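Local coordinates for protein methionine gamma-lyase (PDB 1PFF) that belongs to the pyridoxal phosphate-dependent enzymes of the Cys/Met metabolism family, at residues Lys9-Ala13 against Ile127-Asp133. Numbering follows the deposited sequence.
Sequences KLEHA and ILTNPLD
Glu11 and Asn130 meet through a nearly straight hydrogen bond: ND2 of Asn130 lies 3.1 Å from OE2 of Glu11, with an N-H...O angle of 172°. The acceptor sits in the plane of the amide, but the carboxylate is approached from above its own plane, and the two groups stand almost perpendicular. Asn130 ND2 also bonds the carbonyl of Pro126 in helix 125-128, so one amide nitrogen joins that helix to Glu11 near the end of helix 2-11. A bend at chi2 (-78°) folds the Glu11 chain and brings its carboxylate to this turn. There OE2 takes a second donor, a water 2.7 Å from it; that water also donates to Glu11 O and accepts from Leu132 N at 2.9 Å, serving three polar atoms of the two segments. The other oxygen, OE1, is bonded to His141 and Asn121, so both oxygens of the buried carboxylate have partners.

Beyond the helix, His12 turns back with positive phi (57°) in a Schellman motif, and its side chain reaches Asp133 in the 3-10 turn. His12 ND1 donates to Asp133 OD1 at 2.7 Å, within the ring plane and onto the syn lone pair. On the same ring, CE1 lies 3.3 Å from Asn130 OD1, an oblique approach. Two apolar contacts accompany this polar group: Leu132 CD1 rests 3.4 Å from Ala13 CB, and Leu10 CD2 lies 4.1 Å from Ile127 CD1. Pro131 and Leu132 also pack on Val139 of strand 138-142, which places the junction against the seven-stranded sheet. Several donors around a buried carboxylate would probably favour ionised Glu11, while the acceptor at ND1 would help to fix the rotation of the His12 ring.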
ATOM      1  N   LYS A   9      -7.463  -6.957 -23.279  1.00 15.30           N
ATOM      2  CA  LYS A   9      -7.630  -6.046 -24.403  1.00 15.25           C
ATOM      3  C   LYS A   9      -6.305  -5.812 -25.145  1.00 14.91           C
ATOM      4  O   LYS A   9      -6.277  -5.748 -26.377  1.00 14.66           O
ATOM      5  CB  LYS A   9      -8.236  -4.707 -23.948  1.00 15.68           C
ATOM      6  CG  LYS A   9      -9.713  -4.785 -23.550  1.00 18.15           C
ATOM      7  CD  LYS A   9     -10.271  -3.383 -23.239  1.00 21.75           C
ATOM      8  CE  LYS A   9     -11.714  -3.439 -22.740  1.00 25.54           C
ATOM      9  NZ  LYS A   9     -12.499  -2.247 -23.218  1.00 28.06           N
ATOM     10  N   LEU A  10      -5.213  -5.693 -24.392  1.00 14.18           N
ATOM     11  CA  LEU A  10      -3.890  -5.482 -24.983  1.00 14.24           C
ATOM     12  C   LEU A  10      -3.435  -6.669 -25.831  1.00 13.94           C
ATOM     13  O   LEU A  10      -2.785  -6.477 -26.848  1.00 14.32           O
ATOM     14  CB  LEU A  10      -2.854  -5.203 -23.895  1.00 14.17           C
ATOM     15  CG  LEU A  10      -2.867  -3.777 -23.358  1.00 14.81           C
ATOM     16  CD1 LEU A  10      -2.185  -3.733 -22.013  1.00 15.04           C
ATOM     17  CD2 LEU A  10      -2.182  -2.834 -24.348  1.00 16.58           C
ATOM     18  N   GLU A  11      -3.811  -7.884 -25.429  1.00 13.20           N
ATOM     19  CA  GLU A  11      -3.400  -9.093 -26.152  1.00 13.31           C
ATOM     20  C   GLU A  11      -4.463  -9.647 -27.093  1.00 13.28           C
ATOM     21  O   GLU A  11      -4.236 -10.675 -27.748  1.00 13.02           O
ATOM     22  CB  GLU A  11      -2.929 -10.198 -25.181  1.00 12.96           C
ATOM     23  CG  GLU A  11      -1.594  -9.909 -24.506  1.00 12.42           C
ATOM     24  CD  GLU A  11      -0.376 -10.150 -25.404  1.00 11.33           C
ATOM     25  OE1 GLU A  11       0.730 -10.288 -24.857  1.00 12.03           O
ATOM     26  OE2 GLU A  11      -0.498 -10.204 -26.649  1.00 12.09           O
ATOM     27  N   HIS A  12      -5.599  -8.945 -27.179  1.00 12.75           N
ATOM     28  CA  HIS A  12      -6.778  -9.388 -27.943  1.00 13.03           C
ATOM     29  C   HIS A  12      -7.279 -10.759 -27.484  1.00 13.05           C
ATOM     30  O   HIS A  12      -7.765 -11.562 -28.288  1.00 12.44           O
ATOM     31  CB  HIS A  12      -6.528  -9.382 -29.459  1.00 13.06           C
ATOM     32  CG  HIS A  12      -5.721  -8.212 -29.932  1.00 13.87           C
ATOM     33  ND1 HIS A  12      -4.608  -8.355 -30.730  1.00 14.96           N
ATOM     34  CD2 HIS A  12      -5.861  -6.883 -29.710  1.00 14.28           C
ATOM     35  CE1 HIS A  12      -4.103  -7.161 -30.993  1.00 14.75           C
ATOM     36  NE2 HIS A  12      -4.837  -6.252 -30.376  1.00 13.78           N
ATOM     37  N   ALA A  13      -7.178 -10.992 -26.180  1.00 13.02           N
ATOM     38  CA  ALA A  13      -7.619 -12.240 -25.561  1.00 13.60           C
ATOM     39  C   ALA A  13      -9.066 -12.127 -25.081  1.00 14.15           C
ATOM     40  O   ALA A  13      -9.562 -11.024 -24.832  1.00 13.93           O
ATOM     41  CB  ALA A  13      -6.720 -12.563 -24.402  1.00 13.57           C
ATOM     42  N   ILE A 127       2.596  -4.664 -26.558  1.00 10.05           N
ATOM     43  CA  ILE A 127       2.823  -3.508 -27.438  1.00  9.81           C
ATOM     44  C   ILE A 127       3.460  -3.901 -28.782  1.00  9.89           C
ATOM     45  O   ILE A 127       3.144  -3.306 -29.811  1.00 10.33           O
ATOM     46  CB  ILE A 127       3.678  -2.403 -26.717  1.00  9.54           C
ATOM     47  CG1 ILE A 127       3.046  -1.974 -25.387  1.00 10.04           C
ATOM     48  CG2 ILE A 127       3.897  -1.167 -27.620  1.00  9.28           C
ATOM     49  CD1 ILE A 127       1.561  -1.529 -25.486  1.00 10.44           C
ATOM     50  N   LEU A 128       4.322  -4.920 -28.784  1.00  9.44           N
ATOM     51  CA  LEU A 128       5.108  -5.229 -29.980  1.00  9.69           C
ATOM     52  C   LEU A 128       4.682  -6.487 -30.728  1.00  9.92           C
ATOM     53  O   LEU A 128       4.798  -6.547 -31.950  1.00  9.41           O
ATOM     54  CB  LEU A 128       6.590  -5.308 -29.629  1.00  9.26           C
ATOM     55  CG  LEU A 128       7.215  -4.055 -29.004  1.00  9.11           C
ATOM     56  CD1 LEU A 128       8.731  -4.247 -28.855  1.00 10.13           C
ATOM     57  CD2 LEU A 128       6.875  -2.774 -29.767  1.00  7.68           C
ATOM     58  N   THR A 129       4.208  -7.486 -29.984  1.00 10.07           N
ATOM     59  CA  THR A 129       3.758  -8.757 -30.554  1.00 10.58           C
ATOM     60  C   THR A 129       2.473  -9.208 -29.876  1.00 10.55           C
ATOM     61  O   THR A 129       2.343  -9.119 -28.655  1.00  9.78           O
ATOM     62  CB  THR A 129       4.866  -9.834 -30.374  1.00 10.88           C
ATOM     63  OG1 THR A 129       6.025  -9.432 -31.119  1.00 10.75           O
ATOM     64  CG2 THR A 129       4.473 -11.187 -31.020  1.00 10.24           C
ATOM     65  N   ASN A 130       1.530  -9.706 -30.675  1.00 10.94           N
ATOM     66  CA  ASN A 130       0.325 -10.328 -30.130  1.00 11.28           C
ATOM     67  C   ASN A 130       0.214 -11.765 -30.617  1.00 11.36           C
ATOM     68  O   ASN A 130      -0.446 -12.022 -31.622  1.00 11.22           O
ATOM     69  CB  ASN A 130      -0.913  -9.509 -30.515  1.00 11.72           C
ATOM     70  CG  ASN A 130      -0.821  -8.070 -30.033  1.00 12.77           C
ATOM     71  OD1 ASN A 130      -0.853  -7.120 -30.834  1.00 12.36           O
ATOM     72  ND2 ASN A 130      -0.673  -7.902 -28.725  1.00 12.18           N
ATOM     73  N   PRO A 131       0.869 -12.702 -29.922  1.00 11.07           N
ATOM     74  CA  PRO A 131       0.939 -14.091 -30.400  1.00 11.33           C
ATOM     75  C   PRO A 131      -0.430 -14.731 -30.624  1.00 11.40           C
ATOM     76  O   PRO A 131      -0.549 -15.585 -31.513  1.00 10.78           O
ATOM     77  CB  PRO A 131       1.719 -14.820 -29.286  1.00 10.91           C
ATOM     78  CG  PRO A 131       2.523 -13.716 -28.614  1.00 11.08           C
ATOM     79  CD  PRO A 131       1.584 -12.521 -28.640  1.00 11.17           C
ATOM     80  N   LEU A 132      -1.442 -14.319 -29.859  1.00 11.62           N
ATOM     81  CA  LEU A 132      -2.795 -14.870 -30.017  1.00 12.30           C
ATOM     82  C   LEU A 132      -3.354 -14.620 -31.422  1.00 12.78           C
ATOM     83  O   LEU A 132      -4.069 -15.459 -31.963  1.00 12.88           O
ATOM     84  CB  LEU A 132      -3.759 -14.327 -28.949  1.00 12.27           C
ATOM     85  CG  LEU A 132      -3.439 -14.632 -27.477  1.00 12.69           C
ATOM     86  CD1 LEU A 132      -4.548 -14.057 -26.605  1.00 13.24           C
ATOM     87  CD2 LEU A 132      -3.264 -16.127 -27.204  1.00 12.65           C
ATOM     88  N   ASP A 133      -2.991 -13.474 -32.006  1.00 13.86           N
ATOM     89  CA  ASP A 133      -3.394 -13.087 -33.364  1.00 14.05           C
ATOM     90  C   ASP A 133      -2.879 -14.089 -34.389  1.00 14.31           C
ATOM     91  O   ASP A 133      -3.468 -14.257 -35.463  1.00 13.65           O
ATOM     92  CB  ASP A 133      -2.809 -11.720 -33.724  1.00 14.73           C
ATOM     93  CG  ASP A 133      -3.466 -10.571 -32.981  1.00 16.17           C
ATOM     94  OD1 ASP A 133      -3.753 -10.688 -31.774  1.00 17.13           O
ATOM     95  OD2 ASP A 133      -3.722  -9.488 -33.534  1.00 19.45           O
TER
HETATM   96  O   HOH W   1      -1.839 -11.886 -28.248  1.00 15.44           O